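Local coordinates for ABC transporter substrate-binding protein (Bradyrhizobium japonicum, PDB 4I1D) that is the periplasmic solute-binding component of an ABC transporter, possibly for polyamines such as putrescine and spermidine, and holds D-malate in this crystal, at residues Trp43-Thr48 / Pro55-Val60; Lys273-Asn278 / Leu288-Ala293; Ala304-Ser307 / Ala313-Lys316. All coordinates share one frame; numbering follows the deposited sequence.

The three contacts illustrate how a solute-binding protein joins chain segments near in sequence largely through aromatic side chains, with no hydrogen bond or salt bridge between the paired segments. They follow one another along the chain without touching. Contacts 1 and 3 come closest, with centres about 22 Å apart and nearest atoms about 10 Å. Contact 2 lies about 31 Å from contact 1 and about 29 Å from contact 3, centre to centre, across the chain's centre from the latter. None belongs to the malate pocket of T185, S186, G187, W205 and R208; the side chains of W57 (contact 1) and E315 (contact 3) each lie about 14 Å from a bound D-malate.

Contact 1: residues Trp43-Thr48 / Pro55-Val60; sequences WPAIKT and PIWDVV. With SO4 (sulfate ion), chain L; SO4 (sulfate ion), chain B; SO4 (sulfate ion), chain I.
The six-membered ring of W57 overlaps the methyl of A45, whose CB approaches obliquely and lies 3.6 Å from both CZ3 and CH2 of that ring. One residue further along the helix, I46 takes the ring differently: its CG1 lies near the indole plane, at the edge, 4.3 Å from W57 CE3. The same side chain goes on to V60, tip to tip, its CD1 lying 4.1 Å from V60 CG1 and equally far from CG2. I46 CG1 stands beside its own backbone nitrogen (chi1 -74°), and the nearly straight chain beyond it carries CD1 over the centre of the W43 ring, 3.6 Å above the plane. The CD1 methyl of I46 thus packs against the W43 face and V60 at once.

W57 is also tied by its polar end, NE1 bonding to D37 OD2. On the solvent side of the helix K47 extends to sulfate ions, probably from the crystallisation liquor; its NZ donates to O2 of the chain I sulfate at 2.7 Å.

Helix 43-51 links strands 33-38 and 59-63, both parallel to strand 4-9, which lies between them, in a beta-alpha-beta crossover. W57 rests on T6 and V8 of that central strand and also meets A188 of a second subunit, while strand 59-63 pairs on its other side with strand 219-235.

Contact 2: residues Lys273-Asn278 / Leu288-Ala293; sequences KAFETN and LPSEPA
F275, on a 3-10 turn, and E291, at the end of a type I beta turn running from L288, bring their CA atoms to 8.6 Å, the shortest CA-CA distance between the two segments. What spans this distance is the side chain of F275, which as a residue supplies more than half of the surface buried here. With CG anti to its carbonyl carbon (chi1 -78°), the ring reaches across to the turn and meets three residues of it, L288, S290 and E291, all at oblique angles. L288 comes closest: its CD1 methyl sits 4.0 Å from F275 CE2 and 4.2 Å from CZ, the two side chains running alongside one another with opposite headings. Further round the ring, CZ of F275 lies 4.3 Å from CA of E291, so here the aromatic group packs against backbone. F275 CE1 comes to 4.2 Å from the carbonyl oxygen of S290.

The turn and helix start are held by further bonds, some from just beyond the segment. E291 is the N-cap of helix 292-295: its OE2 accepts a weak, bent bond from the A293 N-H (120° at the hydrogen) and another from N294 N. L288 O accepts from the side chain of N294, and P269 of strand 268-269 touches both F275 and S290.

The carboxylate of E291 thus turns away to serve the helix start, and the contact itself is dispersive. S290 OG is buried by it and finds no partner in the model, probably a polar cost of covering the turn with an aromatic ring.

Contact 3: residues Ala304-Ser307 / Ala313-Lys316; sequences AWWS and AAEK. With SO4 (sulfate ion), chain H.
From CB, which touches nothing across the contact, E315 swings CG to the side of its main-chain N (chi1 -69°), and CG meets the edge of the W306 indole near its plane, 3.8 Å from CZ3 and 4.1 Å from CE3. Beyond it the chain runs on extended, and the carboxylate ends turned 78° from the indole plane. Its OE2 forms a salt bridge with R69 NH1. The same arginine reaches the backbone oxygen of W306 through NH2, weakly, and so joins both segments.

A314 packs its methyl on both indoles. Its CB lies 3.8 Å from W305 CH2 and 4.3 Å from W306 CZ3, oblique to both rings. The two indoles also meet each other, W305 CZ3 standing 3.3 Å above the W306 plane, over its centre. W306 NE1 bonds to E148 OE1, which satisfies the pyrrole N-H and would restrain the ring's rotation.

The arrangement is packing of two consecutive helices, 303-306 and 309-321, across a short connection near the C-terminus of a periplasmic binding protein fold, where E315 ties helix 309-321 to R69 of helix 64-72, while W306 ties helix 303-306 to E148 of helix 146-153.

Contact 1: residues Trp43-Thr48 / Pro55-Val60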
loop_
_atom_site.group_PDB
_atom_site.type_symbol
_atom_site.label_atom_id
_atom_site.label_comp_id
_atom_site.label_asym_id
_atom_site.label_seq_id
_atom_site.Cartn_x
_atom_site.Cartn_y
_atom_site.Cartn_z
ATOM N N TRP A 43 3.067 28.200 8.048
ATOM C CA TRP A 43 2.710 27.662 9.358
ATOM C C TRP A 43 3.331 26.324 9.758
ATOM O O TRP A 43 3.803 26.179 10.889
ATOM C CB TRP A 43 1.209 27.809 9.636
ATOM C CG TRP A 43 0.973 29.258 9.906
ATOM C CD1 TRP A 43 0.707 30.230 8.985
ATOM C CD2 TRP A 43 1.103 29.928 11.170
ATOM N NE1 TRP A 43 0.617 31.457 9.602
ATOM C CE2 TRP A 43 0.855 31.301 10.943
ATOM C CE3 TRP A 43 1.376 29.496 12.475
ATOM C CZ2 TRP A 43 0.874 32.249 11.975
ATOM C CZ3 TRP A 43 1.398 30.440 13.499
ATOM C CH2 TRP A 43 1.147 31.800 13.241
ATOM N N PRO A 44 3.393 25.364 8.830
ATOM C CA PRO A 44 4.098 24.144 9.237
ATOM C C PRO A 44 5.517 24.456 9.713
ATOM O O PRO A 44 5.986 23.856 10.682
ATOM C CB PRO A 44 4.113 23.307 7.952
ATOM C CG PRO A 44 2.878 23.753 7.214
ATOM C CD PRO A 44 2.794 25.246 7.489
ATOM N N ALA A 45 6.180 25.407 9.058
ATOM C CA ALA A 45 7.549 25.752 9.414
ATOM C C ALA A 45 7.606 26.497 10.745
ATOM O O ALA A 45 8.493 26.263 11.565
ATOM C CB ALA A 45 8.197 26.577 8.310
ATOM N N ILE A 46 6.663 27.406 10.952
ATOM C CA ILE A 46 6.598 28.137 12.207
ATOM C C ILE A 46 6.451 27.153 13.368
ATOM O O ILE A 46 7.115 27.297 14.396
ATOM C CB ILE A 46 5.441 29.149 12.213
ATOM C CG1 ILE A 46 5.790 30.355 11.337
ATOM C CG2 ILE A 46 5.143 29.623 13.618
ATOM C CD1 ILE A 46 4.575 31.216 11.008
ATOM N N LYS A 47 5.601 26.143 13.198
ATOM C CA LYS A 47 5.409 25.161 14.257
ATOM C C LYS A 47 6.736 24.487 14.581
ATOM O O LYS A 47 7.110 24.344 15.746
ATOM C CB LYS A 47 4.379 24.098 13.864
ATOM C CG LYS A 47 2.954 24.602 13.761
ATOM C CD LYS A 47 1.993 23.428 13.692
ATOM C CE LYS A 47 0.561 23.888 13.542
ATOM N NZ LYS A 47 -0.379 22.746 13.705
ATOM N N THR A 48 7.444 24.068 13.540
ATOM C CA THR A 48 8.678 23.332 13.739
ATOM C C THR A 48 9.724 24.248 14.360
ATOM O O THR A 48 10.404 23.875 15.318
ATOM C CB THR A 48 9.202 22.761 12.420
ATOM O OG1 THR A 48 8.289 21.763 11.947
ATOM C CG2 THR A 48 10.572 22.137 12.617
ATOM N N PRO A 55 14.038 29.490 16.651
ATOM C CA PRO A 55 13.527 29.879 15.332
ATOM C C PRO A 55 14.576 30.646 14.529
ATOM O O PRO A 55 15.317 31.433 15.118
ATOM C CB PRO A 55 12.382 30.835 15.668
ATOM C CG PRO A 55 12.098 30.637 17.136
ATOM C CD PRO A 55 13.359 30.195 17.752
ATOM N N ILE A 56 14.637 30.436 13.217
ATOM C CA ILE A 56 15.487 31.280 12.370
ATOM C C ILE A 56 14.738 32.522 11.862
ATOM O O ILE A 56 15.366 33.515 11.516
ATOM C CB ILE A 56 16.083 30.521 11.155
ATOM C CG1 ILE A 56 14.970 29.931 10.285
ATOM C CG2 ILE A 56 17.051 29.436 11.606
ATOM C CD1 ILE A 56 15.488 29.126 9.114
ATOM N N TRP A 57 13.403 32.469 11.820
ATOM C CA TRP A 57 12.602 33.617 11.363
ATOM C C TRP A 57 12.194 34.508 12.531
ATOM O O TRP A 57 11.961 34.013 13.637
ATOM C CB TRP A 57 11.332 33.142 10.653
ATOM C CG TRP A 57 11.562 32.421 9.361
ATOM C CD1 TRP A 57 12.673 32.487 8.558
ATOM C CD2 TRP A 57 10.659 31.514 8.725
ATOM N NE1 TRP A 57 12.506 31.679 7.458
ATOM C CE2 TRP A 57 11.281 31.065 7.539
ATOM C CE3 TRP A 57 9.381 31.035 9.043
ATOM C CZ2 TRP A 57 10.666 30.166 6.667
ATOM C CZ3 TRP A 57 8.778 30.137 8.181
ATOM C CH2 TRP A 57 9.420 29.712 7.007
ATOM N N ASP A 58 12.096 35.814 12.289
ATOM C CA ASP A 58 11.618 36.753 13.316
ATOM C C ASP A 58 10.184 37.198 13.043
ATOM O O ASP A 58 9.277 37.020 13.867
ATOM C CB ASP A 58 12.518 37.990 13.387
ATOM C CG ASP A 58 13.933 37.662 13.867
ATOM O OD1 ASP A 58 14.076 37.233 15.032
ATOM O OD2 ASP A 58 14.903 37.846 13.092
ATOM N N VAL A 59 9.992 37.786 11.872
ATOM C CA VAL A 59 8.727 38.396 11.528
ATOM C C VAL A 59 8.139 37.703 10.308
ATOM O O VAL A 59 8.819 37.512 9.304
ATOM C CB VAL A 59 8.889 39.897 11.247
ATOM C CG1 VAL A 59 7.565 40.502 10.827
ATOM C CG2 VAL A 59 9.445 40.611 12.479
ATOM N N VAL A 60 6.870 37.330 10.419
ATOM C CA VAL A 60 6.154 36.659 9.349
ATOM C C VAL A 60 4.925 37.453 8.923
ATOM O O VAL A 60 4.159 37.934 9.755
ATOM C CB VAL A 60 5.726 35.245 9.776
ATOM C CG1 VAL A 60 4.827 34.621 8.729
ATOM C CG2 VAL A 60 6.967 34.385 10.003
HETATM S S SO4 L . 0.715 19.431 13.181
HETATM O O1 SO4 L . 1.693 20.090 12.287
HETATM O O2 SO4 L . 1.392 18.999 14.424
HETATM O O3 SO4 L . -0.368 20.383 13.516
HETATM O O4 SO4 L . 0.141 18.251 12.497
HETATM S S SO4 B . 9.131 21.484 7.914
HETATM O O1 SO4 B . 9.341 22.594 8.840
HETATM O O2 SO4 B . 9.432 20.218 8.584
HETATM O O3 SO4 B . 7.740 21.472 7.468
HETATM O O4 SO4 B . 10.003 21.651 6.754
HETATM S S SO4 I . -3.614 23.103 12.887
HETATM O O1 SO4 I . -2.552 23.025 11.886
HETATM O O2 SO4 I . -3.050 22.953 14.229
HETATM O O3 SO4 I . -4.282 24.400 12.777
HETATM O O4 SO4 I . -4.572 22.026 12.644
#

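Contact 2: residues Lys273-Asn278 / Leu288-Ala293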
loop_
_atom_site.group_PDB
_atom_site.type_symbol
_atom_site.label_atom_id
_atom_site.label_comp_id
_atom_site.label_asym_id
_atom_site.label_seq_id
_atom_site.Cartn_x
_atom_site.Cartn_y
_atom_site.Cartn_z
ATOM N N LYS A 273 -4.799 54.785 8.118
ATOM C CA LYS A 273 -4.241 56.132 8.231
ATOM C C LYS A 273 -3.449 56.511 6.980
ATOM O O LYS A 273 -3.268 57.694 6.685
ATOM C CB LYS A 273 -3.346 56.269 9.468
ATOM C CG LYS A 273 -4.096 56.351 10.789
ATOM C CD LYS A 273 -3.686 57.589 11.581
ATOM C CE LYS A 273 -4.421 57.661 12.916
ATOM N NZ LYS A 273 -4.341 59.015 13.542
ATOM N N ALA A 274 -2.979 55.505 6.250
ATOM C CA ALA A 274 -2.248 55.742 5.009
ATOM C C ALA A 274 -3.021 56.643 4.041
ATOM O O ALA A 274 -2.426 57.407 3.290
ATOM C CB ALA A 274 -1.919 54.418 4.338
ATOM N N PHE A 275 -4.348 56.541 4.060
ATOM C CA PHE A 275 -5.194 57.281 3.129
ATOM C C PHE A 275 -5.281 58.758 3.456
ATOM O O PHE A 275 -5.759 59.551 2.645
ATOM C CB PHE A 275 -6.606 56.705 3.103
ATOM C CG PHE A 275 -6.733 55.451 2.305
ATOM C CD1 PHE A 275 -7.056 54.254 2.922
ATOM C CD2 PHE A 275 -6.535 55.465 0.937
ATOM C CE1 PHE A 275 -7.184 53.090 2.187
ATOM C CE2 PHE A 275 -6.659 54.303 0.194
ATOM C CZ PHE A 275 -6.984 53.113 0.822
ATOM N N GLU A 276 -4.829 59.122 4.650
ATOM C CA GLU A 276 -4.835 60.510 5.083
ATOM C C GLU A 276 -3.478 61.165 4.855
ATOM O O GLU A 276 -3.269 62.304 5.272
ATOM C CB GLU A 276 -5.183 60.591 6.567
ATOM C CG GLU A 276 -6.422 59.807 6.960
ATOM C CD GLU A 276 -6.371 59.313 8.396
ATOM O OE1 GLU A 276 -7.323 58.616 8.820
ATOM O OE2 GLU A 276 -5.376 59.618 9.096
ATOM N N THR A 277 -2.554 60.454 4.208
ATOM C CA THR A 277 -1.179 60.953 4.069
ATOM C C THR A 277 -0.946 61.818 2.837
ATOM O O THR A 277 0.019 62.581 2.788
ATOM C CB THR A 277 -0.147 59.808 4.020
ATOM O OG1 THR A 277 -0.474 58.926 2.939
ATOM C CG2 THR A 277 -0.134 59.029 5.323
ATOM N N ASN A 278 -1.806 61.683 1.835
ATOM C CA ASN A 278 -1.644 62.456 0.606
ATOM C C ASN A 278 -0.495 61.974 -0.272
ATOM O O ASN A 278 0.199 62.787 -0.887
ATOM C CB ASN A 278 -1.446 63.942 0.923
ATOM C CG ASN A 278 -2.615 64.795 0.476
ATOM O OD1 ASN A 278 -2.586 65.387 -0.602
ATOM N ND2 ASN A 278 -3.652 64.865 1.306
ATOM N N LEU A 288 -8.166 50.276 -5.373
ATOM C CA LEU A 288 -7.655 49.451 -4.281
ATOM C C LEU A 288 -8.768 48.692 -3.581
ATOM O O LEU A 288 -9.897 49.179 -3.496
ATOM C CB LEU A 288 -6.873 50.301 -3.269
ATOM C CG LEU A 288 -5.698 51.123 -3.808
ATOM C CD1 LEU A 288 -5.096 51.978 -2.712
ATOM C CD2 LEU A 288 -4.638 50.236 -4.429
ATOM N N PRO A 289 -8.450 47.489 -3.080
ATOM C CA PRO A 289 -9.426 46.604 -2.417
ATOM C C PRO A 289 -10.076 47.219 -1.176
ATOM O O PRO A 289 -11.267 47.016 -0.958
ATOM C CB PRO A 289 -8.585 45.381 -2.027
ATOM C CG PRO A 289 -7.431 45.379 -3.049
ATOM C CD PRO A 289 -7.129 46.851 -3.239
ATOM N N SER A 290 -9.317 47.969 -0.386
ATOM C CA SER A 290 -9.838 48.514 0.868
ATOM C C SER A 290 -10.265 49.980 0.804
ATOM O O SER A 290 -10.560 50.592 1.836
ATOM C CB SER A 290 -8.818 48.330 1.989
ATOM O OG SER A 290 -7.548 48.824 1.603
ATOM N N GLU A 291 -10.286 50.551 -0.394
ATOM C CA GLU A 291 -10.824 51.896 -0.552
ATOM C C GLU A 291 -12.300 51.822 -0.165
ATOM O O GLU A 291 -13.011 50.907 -0.592
ATOM C CB GLU A 291 -10.653 52.381 -1.990
ATOM C CG GLU A 291 -10.976 53.861 -2.199
ATOM C CD GLU A 291 -12.195 54.075 -3.077
ATOM O OE1 GLU A 291 -12.418 55.223 -3.524
ATOM O OE2 GLU A 291 -12.934 53.098 -3.321
ATOM N N PRO A 292 -12.763 52.771 0.665
ATOM C CA PRO A 292 -14.117 52.708 1.227
ATOM C C PRO A 292 -15.211 52.289 0.237
ATOM O O PRO A 292 -16.009 51.410 0.574
ATOM C CB PRO A 292 -14.336 54.130 1.736
ATOM C CG PRO A 292 -12.957 54.538 2.189
ATOM C CD PRO A 292 -12.008 53.927 1.185
ATOM N N ALA A 293 -15.245 52.880 -0.956
ATOM C CA ALA A 293 -16.309 52.568 -1.913
ATOM C C ALA A 293 -16.199 51.151 -2.489
ATOM O O ALA A 293 -17.215 50.525 -2.801
ATOM C CB ALA A 293 -16.376 53.610 -3.030
#

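Contact 3: residues Ala304-Ser307 / Ala313-Lys316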
loop_
_atom_site.group_PDB
_atom_site.type_symbol
_atom_site.label_atom_id
_atom_site.label_comp_id
_atom_site.label_asym_id
_atom_site.label_seq_id
_atom_site.Cartn_x
_atom_site.Cartn_y
_atom_site.Cartn_z
ATOM N N ALA A 304 -12.198 35.619 12.636
ATOM C CA ALA A 304 -12.707 35.020 13.861
ATOM C C ALA A 304 -13.529 33.769 13.533
ATOM O O ALA A 304 -13.430 32.763 14.224
ATOM C CB ALA A 304 -13.546 36.023 14.654
ATOM N N TRP A 305 -14.332 33.823 12.479
ATOM C CA TRP A 305 -15.105 32.634 12.106
ATOM C C TRP A 305 -14.196 31.525 11.569
ATOM O O TRP A 305 -14.286 30.381 12.025
ATOM C CB TRP A 305 -16.231 32.931 11.106
ATOM C CG TRP A 305 -17.088 31.689 10.846
ATOM C CD1 TRP A 305 -18.186 31.281 11.559
ATOM C CD2 TRP A 305 -16.881 30.693 9.829
ATOM N NE1 TRP A 305 -18.677 30.101 11.041
ATOM C CE2 TRP A 305 -17.894 29.722 9.980
ATOM C CE3 TRP A 305 -15.942 30.534 8.806
ATOM C CZ2 TRP A 305 -17.990 28.609 9.150
ATOM C CZ3 TRP A 305 -16.044 29.424 7.975
ATOM C CH2 TRP A 305 -17.062 28.479 8.153
ATOM N N TRP A 306 -13.311 31.868 10.627
ATOM C CA TRP A 306 -12.434 30.869 10.012
ATOM C C TRP A 306 -11.477 30.176 10.982
ATOM O O TRP A 306 -11.111 29.015 10.776
ATOM C CB TRP A 306 -11.655 31.457 8.828
ATOM C CG TRP A 306 -12.462 31.435 7.592
ATOM C CD1 TRP A 306 -13.022 32.500 6.962
ATOM C CD2 TRP A 306 -12.846 30.274 6.850
ATOM N NE1 TRP A 306 -13.727 32.077 5.855
ATOM C CE2 TRP A 306 -13.635 30.712 5.767
ATOM C CE3 TRP A 306 -12.599 28.904 6.993
ATOM C CZ2 TRP A 306 -14.167 29.832 4.824
ATOM C CZ3 TRP A 306 -13.138 28.029 6.055
ATOM C CH2 TRP A 306 -13.908 28.498 4.988
ATOM N N SER A 307 -11.077 30.887 12.030
ATOM C CA SER A 307 -10.142 30.353 13.014
ATOM C C SER A 307 -10.855 29.710 14.210
ATOM O O SER A 307 -10.217 29.278 15.173
ATOM C CB SER A 307 -9.222 31.474 13.507
ATOM O OG SER A 307 -9.970 32.485 14.170
ATOM N N ALA A 313 -13.798 22.811 11.193
ATOM C CA ALA A 313 -14.704 21.780 10.683
ATOM C C ALA A 313 -14.961 21.996 9.193
ATOM O O ALA A 313 -14.857 21.064 8.405
ATOM C CB ALA A 313 -16.032 21.761 11.452
ATOM N N ALA A 314 -15.281 23.227 8.810
ATOM C CA ALA A 314 -15.524 23.522 7.399
ATOM C C ALA A 314 -14.317 23.137 6.538
ATOM O O ALA A 314 -14.473 22.503 5.490
ATOM C CB ALA A 314 -15.900 24.983 7.195
ATOM N N GLU A 315 -13.121 23.497 6.998
ATOM C CA GLU A 315 -11.891 23.180 6.268
ATOM C C GLU A 315 -11.721 21.680 6.092
ATOM O O GLU A 315 -11.396 21.223 4.999
ATOM C CB GLU A 315 -10.651 23.780 6.946
ATOM C CG GLU A 315 -10.592 25.293 6.874
ATOM C CD GLU A 315 -9.282 25.868 7.405
ATOM O OE1 GLU A 315 -8.239 25.692 6.735
ATOM O OE2 GLU A 315 -9.293 26.499 8.488
ATOM N N LYS A 316 -11.952 20.920 7.163
ATOM C CA LYS A 316 -11.812 19.467 7.106
ATOM C C LYS A 316 -12.772 18.826 6.104
ATOM O O LYS A 316 -12.500 17.747 5.581
ATOM C CB LYS A 316 -11.971 18.824 8.497
ATOM C CG LYS A 316 -10.895 19.258 9.490
ATOM C CD LYS A 316 -10.537 18.166 10.502
ATOM C CE LYS A 316 -9.346 18.606 11.374
ATOM N NZ LYS A 316 -8.770 17.521 12.240
HETATM S S SO4 H . -12.801 39.161 12.288
HETATM O O1 SO4 H . -12.382 39.767 11.024
HETATM O O2 SO4 H . -11.756 39.383 13.287
HETATM O O3 SO4 H . -14.073 39.732 12.731
HETATM O O4 SO4 H . -12.996 37.726 12.099
#